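PDB 4QPV: uncharacterized protein, which is of unknown function but belongs to the DUF1672 family and has an unusual fold built on a repeat of a kinked helix followed by three beta-strands. Local coordinates for residues D86-V91 and L194-D199; T178-T183 and D215-Y220; E136-L141 and H256-S261. All coordinates share one frame; numbering follows the deposited sequence.

Interaction 1 of 3, residues D86-V91 and L194-D199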
ATOM      1  N   ASP A  86     -11.182  -2.228   3.843  1.00 26.91           N
ATOM      2  CA  ASP A  86     -11.368  -1.609   5.159  1.00 27.98           C
ATOM      3  C   ASP A  86     -12.439  -2.467   5.815  1.00 33.10           C
ATOM      4  O   ASP A  86     -13.615  -2.111   5.841  1.00 32.14           O
ATOM      5  CB  ASP A  86     -11.690  -0.101   5.096  1.00 28.61           C
ATOM      6  CG  ASP A  86     -11.686   0.592   6.465  1.00 34.78           C
ATOM      7  OD1 ASP A  86     -11.701  -0.117   7.495  1.00 30.29           O
ATOM      8  OD2 ASP A  86     -11.626   1.846   6.499  1.00 40.09           O
ATOM      9  N   ASP A  87     -12.015  -3.647   6.271  1.00 29.34           N
ATOM     10  CA  ASP A  87     -12.907  -4.686   6.777  1.00 29.79           C
ATOM     11  C   ASP A  87     -12.396  -5.188   8.112  1.00 32.65           C
ATOM     12  O   ASP A  87     -11.285  -5.719   8.171  1.00 31.26           O
ATOM     13  CB  ASP A  87     -12.955  -5.822   5.734  1.00 30.15           C
ATOM     14  CG  ASP A  87     -13.970  -6.918   6.013  1.00 38.38           C
ATOM     15  OD1 ASP A  87     -14.804  -6.742   6.940  1.00 40.75           O
ATOM     16  OD2 ASP A  87     -13.947  -7.945   5.294  1.00 34.47           O
ATOM     17  N   HIS A  88     -13.185  -5.000   9.194  1.00 31.01           N
ATOM     18  CA  HIS A  88     -12.808  -5.393  10.572  1.00 32.69           C
ATOM     19  C   HIS A  88     -11.437  -4.740  10.933  1.00 34.12           C
ATOM     20  O   HIS A  88     -10.559  -5.379  11.509  1.00 32.84           O
ATOM     21  CB  HIS A  88     -12.779  -6.929  10.733  1.00 34.88           C
ATOM     22  CG  HIS A  88     -14.126  -7.591  10.673  1.00 40.00           C
ATOM     23  ND1 HIS A  88     -14.795  -7.771   9.473  1.00 41.32           N
ATOM     24  CD2 HIS A  88     -14.863  -8.139  11.668  1.00 43.81           C
ATOM     25  CE1 HIS A  88     -15.923  -8.396   9.779  1.00 42.27           C
ATOM     26  NE2 HIS A  88     -16.003  -8.648  11.086  1.00 43.92           N
ATOM     27  N   ASP A  89     -11.270  -3.465  10.533  1.00 31.00           N
ATOM     28  CA  ASP A  89     -10.079  -2.617  10.702  1.00 30.54           C
ATOM     29  C   ASP A  89      -8.842  -3.149   9.966  1.00 32.59           C
ATOM     30  O   ASP A  89      -7.744  -2.653  10.215  1.00 31.53           O
ATOM     31  CB  ASP A  89      -9.754  -2.353  12.179  1.00 32.92           C
ATOM     32  CG  ASP A  89     -10.651  -1.302  12.804  1.00 43.56           C
ATOM     33  OD1 ASP A  89     -11.168  -0.439  12.057  1.00 39.61           O
ATOM     34  OD2 ASP A  89     -10.819  -1.327  14.045  1.00 46.53           O
ATOM     35  N   ILE A  90      -9.017  -4.141   9.050  1.00 29.17           N
ATOM     36  CA  ILE A  90      -7.921  -4.593   8.177  1.00 27.45           C
ATOM     37  C   ILE A  90      -7.976  -3.646   6.966  1.00 29.90           C
ATOM     38  O   ILE A  90      -8.967  -3.655   6.219  1.00 28.25           O
ATOM     39  CB  ILE A  90      -8.030  -6.104   7.809  1.00 29.82           C
ATOM     40  CG1 ILE A  90      -7.871  -6.981   9.105  1.00 31.07           C
ATOM     41  CG2 ILE A  90      -7.019  -6.494   6.697  1.00 26.75           C
ATOM     42  CD1 ILE A  90      -8.471  -8.295   9.004  1.00 36.69           C
ATOM     43  N   VAL A  91      -6.948  -2.802   6.810  1.00 24.59           N
ATOM     44  CA  VAL A  91      -6.930  -1.771   5.772  1.00 23.64           C
ATOM     45  C   VAL A  91      -5.723  -1.920   4.854  1.00 25.14           C
ATOM     46  O   VAL A  91      -4.582  -1.921   5.313  1.00 25.05           O
ATOM     47  CB  VAL A  91      -6.979  -0.338   6.385  1.00 26.41           C
ATOM     48  CG1 VAL A  91      -7.002   0.746   5.289  1.00 24.41           C
ATOM     49  CG2 VAL A  91      -8.164  -0.181   7.357  1.00 27.66           C
ATOM     50  N   LEU A 194      -8.219 -14.943  12.344  1.00 41.32           N
ATOM     51  CA  LEU A 194      -8.108 -13.799  13.247  1.00 41.33           C
ATOM     52  C   LEU A 194      -9.035 -12.632  12.891  1.00 42.44           C
ATOM     53  O   LEU A 194      -9.273 -11.787  13.757  1.00 42.19           O
ATOM     54  CB  LEU A 194      -6.656 -13.270  13.297  1.00 41.00           C
ATOM     55  CG  LEU A 194      -5.552 -14.232  13.722  1.00 47.61           C
ATOM     56  CD1 LEU A 194      -4.195 -13.538  13.697  1.00 48.03           C
ATOM     57  CD2 LEU A 194      -5.828 -14.842  15.098  1.00 52.43           C
ATOM     58  N   ILE A 195      -9.528 -12.561  11.640  1.00 38.04           N
ATOM     59  CA  ILE A 195     -10.336 -11.424  11.146  1.00 37.35           C
ATOM     60  C   ILE A 195     -11.521 -11.058  12.084  1.00 42.69           C
ATOM     61  O   ILE A 195     -11.656  -9.899  12.472  1.00 41.17           O
ATOM     62  CB  ILE A 195     -10.849 -11.653   9.691  1.00 39.03           C
ATOM     63  CG1 ILE A 195      -9.671 -11.869   8.689  1.00 38.13           C
ATOM     64  CG2 ILE A 195     -11.760 -10.497   9.239  1.00 38.22           C
ATOM     65  CD1 ILE A 195     -10.097 -12.453   7.246  1.00 38.75           C
ATOM     66  N   LYS A 196     -12.362 -12.037  12.430  1.00 42.27           N
ATOM     67  CA  LYS A 196     -13.577 -11.812  13.214  1.00 43.42           C
ATOM     68  C   LYS A 196     -13.341 -11.674  14.724  1.00 47.97           C
ATOM     69  O   LYS A 196     -14.297 -11.393  15.446  1.00 48.89           O
ATOM     70  CB  LYS A 196     -14.599 -12.930  12.942  1.00 47.18           C
ATOM     71  CG  LYS A 196     -15.272 -12.813  11.568  1.00 62.90           C
ATOM     72  CD  LYS A 196     -16.186 -14.006  11.298  1.00 77.69           C
ATOM     73  CE  LYS A 196     -16.789 -13.985   9.915  1.00 89.30           C
ATOM     74  NZ  LYS A 196     -17.610 -15.198   9.657  1.00 97.55           N
ATOM     75  N   GLU A 197     -12.092 -11.823  15.201  1.00 44.36           N
ATOM     76  CA  GLU A 197     -11.770 -11.711  16.626  1.00 45.54           C
ATOM     77  C   GLU A 197     -11.861 -10.277  17.102  1.00 49.77           C
ATOM     78  O   GLU A 197     -11.773  -9.359  16.287  1.00 48.47           O
ATOM     79  CB  GLU A 197     -10.349 -12.242  16.913  1.00 47.18           C
ATOM     80  CG  GLU A 197     -10.200 -13.747  16.756  1.00 56.06           C
ATOM     81  CD  GLU A 197     -11.076 -14.573  17.675  1.00 74.03           C
ATOM     82  OE1 GLU A 197     -11.122 -14.271  18.890  1.00 63.47           O
ATOM     83  OE2 GLU A 197     -11.746 -15.502  17.169  1.00 64.82           O
ATOM     84  N   ASP A 198     -11.990 -10.079  18.428  1.00 47.91           N
ATOM     85  CA  ASP A 198     -11.973  -8.738  19.017  1.00 47.06           C
ATOM     86  C   ASP A 198     -10.530  -8.232  18.944  1.00 48.56           C
ATOM     87  O   ASP A 198      -9.629  -9.037  18.706  1.00 46.45           O
ATOM     88  CB  ASP A 198     -12.536  -8.726  20.456  1.00 50.76           C
ATOM     89  CG  ASP A 198     -11.864  -9.671  21.433  1.00 64.09           C
ATOM     90  OD1 ASP A 198     -10.678  -9.457  21.747  1.00 64.88           O
ATOM     91  OD2 ASP A 198     -12.546 -10.584  21.936  1.00 76.90           O
ATOM     92  N   ASP A 199     -10.304  -6.924  19.133  1.00 45.93           N
ATOM     93  CA  ASP A 199      -8.972  -6.335  18.998  1.00 45.65           C
ATOM     94  C   ASP A 199      -7.915  -6.953  19.908  1.00 50.79           C
ATOM     95  O   ASP A 199      -6.799  -7.191  19.432  1.00 48.94           O
ATOM     96  CB  ASP A 199      -9.002  -4.817  19.196  1.00 47.23           C
ATOM     97  CG  ASP A 199      -9.341  -4.044  17.930  1.00 57.40           C
ATOM     98  OD1 ASP A 199      -9.261  -4.635  16.824  1.00 58.34           O
ATOM     99  OD2 ASP A 199      -9.658  -2.851  18.040  1.00 64.33           O
TER
HETATM  100  O   HOH W   1      -8.661  -1.764  15.707  1.00 43.08           O
HETATM  101  O   HOH W   2     -11.817  -3.663  15.380  1.00 47.28           O
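His88, at the tip of a tight beta hairpin, comes within 6.5 Å of Ile195 from CA to CA, and both lie in turns: a type I' turn from Asp87 to Ile90 and a type I turn from Leu194 to Glu197. The hairpin turn is closed by the paired backbone bonds Asp87 N to Ile90 O and Ile90 N to Asp87 O. No direct hydrogen bond joins the two segments, which meet through van der Waals contact and water. The CB of His88 rests 3.6 Å from the carbonyl O of Ile195, and the imidazole ring of His88 passes obliquely by that oxygen and the CA of Lys196. Asp87 restrains the rotation of the ring: His88 ND1 donates to Asp87 OD1 over 2.7 Å. The acceptor lies close to the imidazole plane, yet the donor stands about 50° out of the carboxylate plane. Deeper in, the side chains of Ile90 and Ile195 cross at about a right angle, with Ile90 CD1 3.8 Å from Ile195 CG1. With CG1 beside its backbone N (chi1 -65°) and the chain extended beyond, Ile90 delivers its terminal methyl to this meeting point. Phe129 of helix 116-133 and Leu65 touch both isoleucines.

The outer edge is wet and acidic. Asp89 OD2 and Asp199 OD2 stand 4.4 Å apart, and one water donates to both, each over 2.8 Å. A second water donates to Asp89 OD2 and Asp199 OD1. Arg132 forms a salt bridge with Asp199 OD1 and also bonds the carbonyls of Ile195 and Glu197, so its charge probably offsets the clustered carboxylates. The whole is a two-residue beta hairpin, linking strands 78-87 and 90-98, docked against the loop between helices 184-190 and 199-212.

Interaction 2 of 3, residues T178-T183 and D215-Y220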
ATOM      1  N   THR A 178       4.881  -2.316   5.126  1.00 28.32           N
ATOM      2  CA  THR A 178       5.251  -3.577   4.473  0.50 29.31           C
ATOM      3  C   THR A 178       5.309  -4.690   5.523  1.00 36.04           C
ATOM      4  O   THR A 178       5.938  -4.501   6.571  1.00 38.79           O
ATOM      5  CB  THR A 178       6.598  -3.420   3.716  0.50 37.49           C
ATOM      6  OG1 THR A 178       6.525  -2.286   2.839  0.50 33.84           O
ATOM      7  CG2 THR A 178       6.988  -4.675   2.911  0.50 34.88           C
ATOM      8  N   ALA A 179       4.699  -5.839   5.213  1.00 33.30           N
ATOM      9  CA  ALA A 179       4.635  -7.053   6.019  1.00 34.55           C
ATOM     10  C   ALA A 179       5.394  -8.195   5.351  1.00 37.56           C
ATOM     11  O   ALA A 179       5.714  -8.123   4.165  1.00 36.00           O
ATOM     12  CB  ALA A 179       3.180  -7.460   6.223  1.00 35.33           C
ATOM     13  N   ILE A 180       5.651  -9.256   6.116  1.00 35.08           N
ATOM     14  CA  ILE A 180       6.343 -10.441   5.636  1.00 36.11           C
ATOM     15  C   ILE A 180       5.357 -11.318   4.839  1.00 41.22           C
ATOM     16  O   ILE A 180       4.262 -11.612   5.338  1.00 40.14           O
ATOM     17  CB  ILE A 180       6.995 -11.200   6.827  1.00 39.90           C
ATOM     18  CG1 ILE A 180       8.141 -10.378   7.498  1.00 40.25           C
ATOM     19  CG2 ILE A 180       7.438 -12.644   6.472  1.00 41.59           C
ATOM     20  CD1 ILE A 180       9.318  -9.924   6.592  1.00 43.37           C
ATOM     21  N   PRO A 181       5.752 -11.765   3.620  1.00 39.40           N
ATOM     22  CA  PRO A 181       4.870 -12.641   2.841  1.00 39.59           C
ATOM     23  C   PRO A 181       4.836 -14.086   3.352  1.00 41.50           C
ATOM     24  O   PRO A 181       5.771 -14.550   3.998  1.00 41.71           O
ATOM     25  CB  PRO A 181       5.481 -12.583   1.438  1.00 41.60           C
ATOM     26  CG  PRO A 181       6.929 -12.350   1.668  1.00 47.01           C
ATOM     27  CD  PRO A 181       7.007 -11.476   2.888  1.00 42.06           C
ATOM     28  N   TYR A 182       3.741 -14.792   3.061  1.00 36.56           N
ATOM     29  CA  TYR A 182       3.564 -16.213   3.375  1.00 38.16           C
ATOM     30  C   TYR A 182       2.743 -16.813   2.265  1.00 42.19           C
ATOM     31  O   TYR A 182       2.240 -16.077   1.412  1.00 39.86           O
ATOM     32  CB  TYR A 182       2.890 -16.440   4.751  1.00 40.09           C
ATOM     33  CG  TYR A 182       3.712 -15.975   5.931  1.00 41.42           C
ATOM     34  CD1 TYR A 182       4.825 -16.696   6.359  1.00 44.54           C
ATOM     35  CD2 TYR A 182       3.414 -14.783   6.588  1.00 41.02           C
ATOM     36  CE1 TYR A 182       5.609 -16.251   7.423  1.00 43.93           C
ATOM     37  CE2 TYR A 182       4.183 -14.336   7.661  1.00 41.75           C
ATOM     38  CZ  TYR A 182       5.277 -15.077   8.077  1.00 48.01           C
ATOM     39  OH  TYR A 182       6.041 -14.639   9.134  1.00 46.41           O
ATOM     40  N   THR A 183       2.596 -18.126   2.248  1.00 41.24           N
ATOM     41  CA  THR A 183       1.764 -18.756   1.221  1.00 40.62           C
ATOM     42  C   THR A 183       0.277 -18.583   1.574  1.00 41.85           C
ATOM     43  O   THR A 183      -0.059 -18.239   2.710  1.00 40.03           O
ATOM     44  CB  THR A 183       2.129 -20.243   1.105  1.00 45.03           C
ATOM     45  OG1 THR A 183       1.800 -20.871   2.342  1.00 44.36           O
ATOM     46  CG2 THR A 183       3.599 -20.462   0.758  1.00 47.76           C
ATOM     47  N   ASP A 215       9.070 -15.471  12.903  1.00 48.21           N
ATOM     48  CA  ASP A 215       9.362 -14.132  12.390  1.00 45.66           C
ATOM     49  C   ASP A 215       9.761 -13.229  13.568  1.00 50.21           C
ATOM     50  O   ASP A 215       8.923 -12.901  14.407  1.00 50.20           O
ATOM     51  CB  ASP A 215       8.165 -13.552  11.604  1.00 45.17           C
ATOM     52  CG  ASP A 215       8.359 -12.113  11.155  1.00 50.85           C
ATOM     53  OD1 ASP A 215       9.529 -11.725  10.879  1.00 50.65           O
ATOM     54  OD2 ASP A 215       7.348 -11.370  11.092  1.00 48.46           O
ATOM     55  N   LYS A 216      11.046 -12.840  13.629  1.00 47.78           N
ATOM     56  CA  LYS A 216      11.590 -12.004  14.698  1.00 48.71           C
ATOM     57  C   LYS A 216      11.715 -10.538  14.267  1.00 51.64           C
ATOM     58  O   LYS A 216      12.111  -9.696  15.081  1.00 51.46           O
ATOM     59  CB  LYS A 216      12.958 -12.540  15.158  1.00 54.42           C
ATOM     60  CG  LYS A 216      12.874 -13.884  15.885  1.00 68.87           C
ATOM     61  CD  LYS A 216      14.241 -14.361  16.363  1.00 83.84           C
ATOM     62  CE  LYS A 216      14.174 -15.663  17.126  1.00 99.95           C
ATOM     63  NZ  LYS A 216      13.873 -16.820  16.237  1.00111.15           N
ATOM     64  N   SER A 217      11.353 -10.239  12.998  1.00 46.31           N
ATOM     65  CA  SER A 217      11.428  -8.905  12.401  1.00 44.17           C
ATOM     66  C   SER A 217      10.180  -8.066  12.705  1.00 46.69           C
ATOM     67  O   SER A 217       9.136  -8.598  13.095  1.00 46.90           O
ATOM     68  CB  SER A 217      11.607  -9.022  10.888  1.00 47.02           C
ATOM     69  OG  SER A 217      10.382  -9.300  10.222  1.00 53.51           O
ATOM     70  N   ARG A 218      10.282  -6.761  12.480  1.00 40.78           N
ATOM     71  CA  ARG A 218       9.162  -5.837  12.660  1.00 38.08           C
ATOM     72  C   ARG A 218       8.712  -5.300  11.306  1.00 37.88           C
ATOM     73  O   ARG A 218       9.555  -5.124  10.411  1.00 35.68           O
ATOM     74  CB  ARG A 218       9.544  -4.650  13.575  1.00 37.65           C
ATOM     75  CG  ARG A 218      10.401  -5.006  14.798  1.00 45.55           C
ATOM     76  CD  ARG A 218       9.603  -5.593  15.940  1.00 54.55           C
ATOM     77  NE  ARG A 218      10.456  -5.886  17.097  1.00 60.03           N
ATOM     78  CZ  ARG A 218      10.589  -5.092  18.154  1.00 66.25           C
ATOM     79  NH1 ARG A 218       9.920  -3.951  18.224  1.00 49.34           N
ATOM     80  NH2 ARG A 218      11.386  -5.440  19.157  1.00 55.44           N
ATOM     81  N   PRO A 219       7.404  -5.004  11.135  1.00 32.35           N
ATOM     82  CA  PRO A 219       6.959  -4.352   9.891  1.00 30.90           C
ATOM     83  C   PRO A 219       7.704  -3.030   9.662  1.00 33.98           C
ATOM     84  O   PRO A 219       8.194  -2.405  10.608  1.00 32.65           O
ATOM     85  CB  PRO A 219       5.468  -4.090  10.128  1.00 31.67           C
ATOM     86  CG  PRO A 219       5.077  -4.977  11.252  1.00 37.61           C
ATOM     87  CD  PRO A 219       6.293  -5.141  12.099  1.00 34.96           C
ATOM     88  N   TYR A 220       7.805  -2.626   8.396  1.00 31.79           N
ATOM     89  CA  TYR A 220       8.482  -1.399   8.006  1.00 31.36           C
ATOM     90  C   TYR A 220       7.479  -0.338   7.596  1.00 32.49           C
ATOM     91  O   TYR A 220       6.590  -0.611   6.782  1.00 30.80           O
ATOM     92  CB  TYR A 220       9.438  -1.664   6.826  1.00 32.99           C
ATOM     93  CG  TYR A 220      10.688  -2.430   7.189  1.00 38.05           C
ATOM     94  CD1 TYR A 220      10.672  -3.819   7.307  1.00 41.29           C
ATOM     95  CD2 TYR A 220      11.905  -1.777   7.347  1.00 39.77           C
ATOM     96  CE1 TYR A 220      11.824  -4.529   7.656  1.00 44.08           C
ATOM     97  CE2 TYR A 220      13.065  -2.477   7.684  1.00 42.54           C
ATOM     98  CZ  TYR A 220      13.021  -3.853   7.834  1.00 51.52           C
ATOM     99  OH  TYR A 220      14.179  -4.534   8.145  1.00 55.53           O
TER
HETATM  100  O   HOH W   3       4.962 -12.459  10.327  1.00 38.98           O
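Thr178 and Tyr220 form an antiparallel, hydrogen-bonded beta bridge where strand 175-178 ends and strand 220-227 begins in the mixed sheet. The backbone bonds come first. Thr178 N donates to Tyr220 O over 2.9 Å, and Tyr220 N returns a longer bond of 3.2 Å to Thr178 O. Beyond the bridge the two segments meet through side chains instead; Pro219 sits beside the pair, with its CA 3.5 Å from Thr178 O.

Van der Waals contact centres on Ile180. Its CG1 lies 3.7 Å from Ser217 OG and is also close to the carboxylate of Asp215, so a hydrocarbon branch covers part of a polar cluster. Tyr182 brings its OH to 3.4 Å from Asp215 CB, its ring plane turned 67° from the carboxylate plane, while Leu126 of helix 116-133 and Leu213 touch the tyrosine elsewhere.

The polar cluster is organised within 215-220. Asp215 OD1 accepts from Ser217 N, which approaches from above the carboxylate plane and makes an Asx turn, and, through its syn lone pair, from Ser217 OG at 2.7 Å. Two bonds thus grip one oxygen and hold the carboxylate in place. With CG anti to the backbone N (chi1 175°), Asp215 carries its carboxylate toward 178-183, and OD2 meets a water lying at the edge of the Tyr182 ring, in its plane. That water is 2.7 Å from Tyr182 OH, and it donates to Asp215 OD2 across another 2.7 Å.

Interaction 3 of 3, residues E136-L141 and H256-S261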
ATOM      1  N   GLU A 136      -3.764   2.368  16.525  1.00 28.83           N
ATOM      2  CA  GLU A 136      -3.676   3.625  17.273  1.00 28.87           C
ATOM      3  C   GLU A 136      -2.354   4.352  17.021  1.00 31.66           C
ATOM      4  O   GLU A 136      -2.380   5.553  16.761  1.00 29.32           O
ATOM      5  CB  GLU A 136      -3.878   3.379  18.777  1.00 31.90           C
ATOM      6  CG  GLU A 136      -3.902   4.658  19.609  1.00 37.89           C
ATOM      7  CD  GLU A 136      -4.387   4.518  21.041  1.00 57.69           C
ATOM      8  OE1 GLU A 136      -4.655   3.376  21.480  1.00 51.64           O
ATOM      9  OE2 GLU A 136      -4.505   5.559  21.725  1.00 52.27           O
ATOM     10  N   GLU A 137      -1.206   3.633  17.128  1.00 30.64           N
ATOM     11  CA  GLU A 137       0.158   4.157  16.902  1.00 30.60           C
ATOM     12  C   GLU A 137       0.325   4.693  15.489  1.00 29.85           C
ATOM     13  O   GLU A 137       0.913   5.758  15.281  1.00 26.36           O
ATOM     14  CB  GLU A 137       1.173   3.006  17.051  1.00 32.98           C
ATOM     15  CG  GLU A 137       1.824   2.797  18.386  1.00 48.11           C
ATOM     16  CD  GLU A 137       2.819   1.650  18.317  1.00 65.09           C
ATOM     17  OE1 GLU A 137       2.884   0.936  17.282  1.00 45.14           O
ATOM     18  OE2 GLU A 137       3.535   1.465  19.323  1.00 68.28           O
ATOM     19  N   LEU A 138      -0.143   3.912  14.505  1.00 26.70           N
ATOM     20  CA  LEU A 138       0.003   4.300  13.101  1.00 25.58           C
ATOM     21  C   LEU A 138      -0.887   5.527  12.793  1.00 27.81           C
ATOM     22  O   LEU A 138      -0.431   6.443  12.113  1.00 27.21           O
ATOM     23  CB  LEU A 138      -0.299   3.105  12.177  1.00 25.12           C
ATOM     24  CG  LEU A 138       0.815   2.037  12.172  1.00 28.27           C
ATOM     25  CD1 LEU A 138       0.316   0.721  11.549  1.00 25.91           C
ATOM     26  CD2 LEU A 138       2.064   2.549  11.429  1.00 29.64           C
ATOM     27  N   ASP A 139      -2.115   5.575  13.350  1.00 26.17           N
ATOM     28  CA  ASP A 139      -2.991   6.743  13.185  1.00 26.04           C
ATOM     29  C   ASP A 139      -2.352   7.980  13.843  1.00 28.84           C
ATOM     30  O   ASP A 139      -2.417   9.069  13.280  1.00 26.71           O
ATOM     31  CB  ASP A 139      -4.387   6.466  13.732  1.00 28.51           C
ATOM     32  CG  ASP A 139      -5.186   5.434  12.931  1.00 31.16           C
ATOM     33  OD1 ASP A 139      -4.758   5.088  11.785  1.00 27.37           O
ATOM     34  OD2 ASP A 139      -6.285   5.036  13.403  1.00 34.26           O
ATOM     35  N   ASN A 140      -1.654   7.802  14.984  1.00 27.66           N
ATOM     36  CA  ASN A 140      -0.934   8.917  15.605  1.00 27.42           C
ATOM     37  C   ASN A 140       0.178   9.409  14.695  1.00 29.90           C
ATOM     38  O   ASN A 140       0.375  10.619  14.600  1.00 29.33           O
ATOM     39  CB  ASN A 140      -0.352   8.546  16.949  1.00 26.53           C
ATOM     40  CG  ASN A 140      -1.381   8.365  18.020  1.00 41.37           C
ATOM     41  OD1 ASN A 140      -2.500   8.905  17.955  1.00 37.59           O
ATOM     42  ND2 ASN A 140      -1.017   7.595  19.032  1.00 34.26           N
ATOM     43  N   LEU A 141       0.901   8.480  14.027  1.00 25.28           N
ATOM     44  CA  LEU A 141       1.956   8.864  13.086  1.00 23.82           C
ATOM     45  C   LEU A 141       1.356   9.677  11.923  1.00 25.76           C
ATOM     46  O   LEU A 141       1.932  10.706  11.535  1.00 22.83           O
ATOM     47  CB  LEU A 141       2.730   7.631  12.552  1.00 23.70           C
ATOM     48  CG  LEU A 141       3.844   7.908  11.501  1.00 26.31           C
ATOM     49  CD1 LEU A 141       4.929   8.866  12.060  1.00 25.73           C
ATOM     50  CD2 LEU A 141       4.503   6.620  11.053  1.00 25.97           C
ATOM     51  N   HIS A 256       7.258   3.381  17.889  1.00 33.15           N
ATOM     52  CA  HIS A 256       8.625   3.095  18.340  1.00 33.47           C
ATOM     53  C   HIS A 256       8.975   1.614  18.136  1.00 37.91           C
ATOM     54  O   HIS A 256      10.126   1.306  17.844  1.00 38.10           O
ATOM     55  CB  HIS A 256       8.787   3.459  19.822  1.00 34.84           C
ATOM     56  CG  HIS A 256       8.885   4.933  20.046  1.00 37.42           C
ATOM     57  ND1 HIS A 256      10.079   5.530  20.415  1.00 39.75           N
ATOM     58  CD2 HIS A 256       7.933   5.887  19.936  1.00 38.22           C
ATOM     59  CE1 HIS A 256       9.815   6.821  20.517  1.00 38.59           C
ATOM     60  NE2 HIS A 256       8.534   7.081  20.240  1.00 38.08           N
ATOM     61  N   ASP A 257       7.979   0.707  18.274  1.00 34.81           N
ATOM     62  CA  ASP A 257       8.170  -0.741  18.137  1.00 36.62           C
ATOM     63  C   ASP A 257       8.199  -1.218  16.659  1.00 39.77           C
ATOM     64  O   ASP A 257       8.378  -2.414  16.423  1.00 40.04           O
ATOM     65  CB  ASP A 257       7.084  -1.514  18.926  1.00 39.02           C
ATOM     66  CG  ASP A 257       5.643  -1.219  18.523  1.00 46.62           C
ATOM     67  OD1 ASP A 257       5.432  -0.429  17.566  1.00 43.58           O
ATOM     68  OD2 ASP A 257       4.726  -1.770  19.168  1.00 53.97           O
ATOM     69  N   LEU A 258       8.020  -0.305  15.670  1.00 35.04           N
ATOM     70  CA  LEU A 258       8.119  -0.696  14.260  1.00 33.27           C
ATOM     71  C   LEU A 258       9.406  -0.141  13.660  1.00 35.62           C
ATOM     72  O   LEU A 258      10.066   0.685  14.287  1.00 33.36           O
ATOM     73  CB  LEU A 258       6.890  -0.210  13.428  1.00 31.80           C
ATOM     74  CG  LEU A 258       5.507  -0.698  13.879  1.00 37.30           C
ATOM     75  CD1 LEU A 258       4.416  -0.214  12.920  1.00 36.61           C
ATOM     76  CD2 LEU A 258       5.453  -2.222  14.005  1.00 39.32           C
ATOM     77  N   ASN A 259       9.763  -0.587  12.442  1.00 33.79           N
ATOM     78  CA  ASN A 259      10.881   0.015  11.702  1.00 33.61           C
ATOM     79  C   ASN A 259      10.278   1.207  10.976  1.00 35.22           C
ATOM     80  O   ASN A 259       9.267   1.042  10.286  1.00 34.39           O
ATOM     81  CB  ASN A 259      11.540  -0.973  10.754  1.00 34.99           C
ATOM     82  CG  ASN A 259      12.223  -2.090  11.479  1.00 48.82           C
ATOM     83  OD1 ASN A 259      13.039  -1.853  12.365  1.00 46.71           O
ATOM     84  ND2 ASN A 259      11.855  -3.328  11.166  1.00 41.25           N
ATOM     85  N   VAL A 260      10.773   2.423  11.260  1.00 31.25           N
ATOM     86  CA  VAL A 260      10.204   3.635  10.665  1.00 28.65           C
ATOM     87  C   VAL A 260      11.331   4.411   9.985  1.00 31.54           C
ATOM     88  O   VAL A 260      12.352   4.691  10.601  1.00 30.90           O
ATOM     89  CB  VAL A 260       9.405   4.502  11.687  1.00 32.23           C
ATOM     90  CG1 VAL A 260       8.846   5.776  11.029  1.00 30.87           C
ATOM     91  CG2 VAL A 260       8.266   3.692  12.328  1.00 31.76           C
ATOM     92  N   SER A 261      11.109   4.775   8.719  1.00 29.64           N
ATOM     93  CA  SER A 261      12.091   5.466   7.883  1.00 30.09           C
ATOM     94  C   SER A 261      11.455   6.672   7.187  1.00 30.94           C
ATOM     95  O   SER A 261      10.367   6.579   6.607  1.00 30.17           O
ATOM     96  CB  SER A 261      12.651   4.475   6.854  1.00 36.98           C
ATOM     97  OG  SER A 261      13.513   5.067   5.898  1.00 52.18           O
TER
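Leu138 meets Leu258 in a helix-on-sheet contact, where helix 135-147 packs against strand 259-265 of the mixed sheet and the loop leading into it. This apolar side is the tightly packed one. Leu138 CD2 touches Leu258 CD1 at 3.9 Å, the two side chains crossing at about a right angle. About one helical turn on, Leu141 CD2 approaches Val260 CG1 less closely, at 4.4 Å. All four residues are buried, and Val221 of strand 220-227 touches Leu138, Leu141 and Leu258, so a second strand completes the hydrophobic floor under the helix.

The other side is partly exposed and polar, held by no hydrogen bond between the segments. Glu137 stretches out from the helix with an extended chain beyond CG and brings its carboxylate against that of Asp257, OE1 of Glu137 lying 2.9 Å from OD1 of Asp257. Asp257 places its CG between the backbone N and the carbonyl carbon (chi1 58°), which directs the carboxylate at the helix. Two ionised carboxylates so near each other would be expected to repel, so one of the pair may carry a proton, although the hydrogens are not seen. The groups meet obliquely, their planes 77° apart, and Asp257 OD1 is also 3.2 Å from Glu137 OE2.

In the fold
The three contacts interlock along the chain: the order is 86-91, 136-141, 178-183, 194-199, 215-220, 256-261, so interaction 1 alternates with both others, while both segments of interaction 2 fall between those of interaction 3. Interactions 2 and 3 share the mixed sheet; their centres are 15 Å apart and they touch, Pro219 O probably bonding Asn259 N at 3.0 Å. Interaction 1 stands apart, its centre 18 Å and 19 Å from theirs, at the separate three-stranded sheet. Helix 116-133 touches interactions 1 and 2, tying that sheet to the mixed one within a single compact family fold.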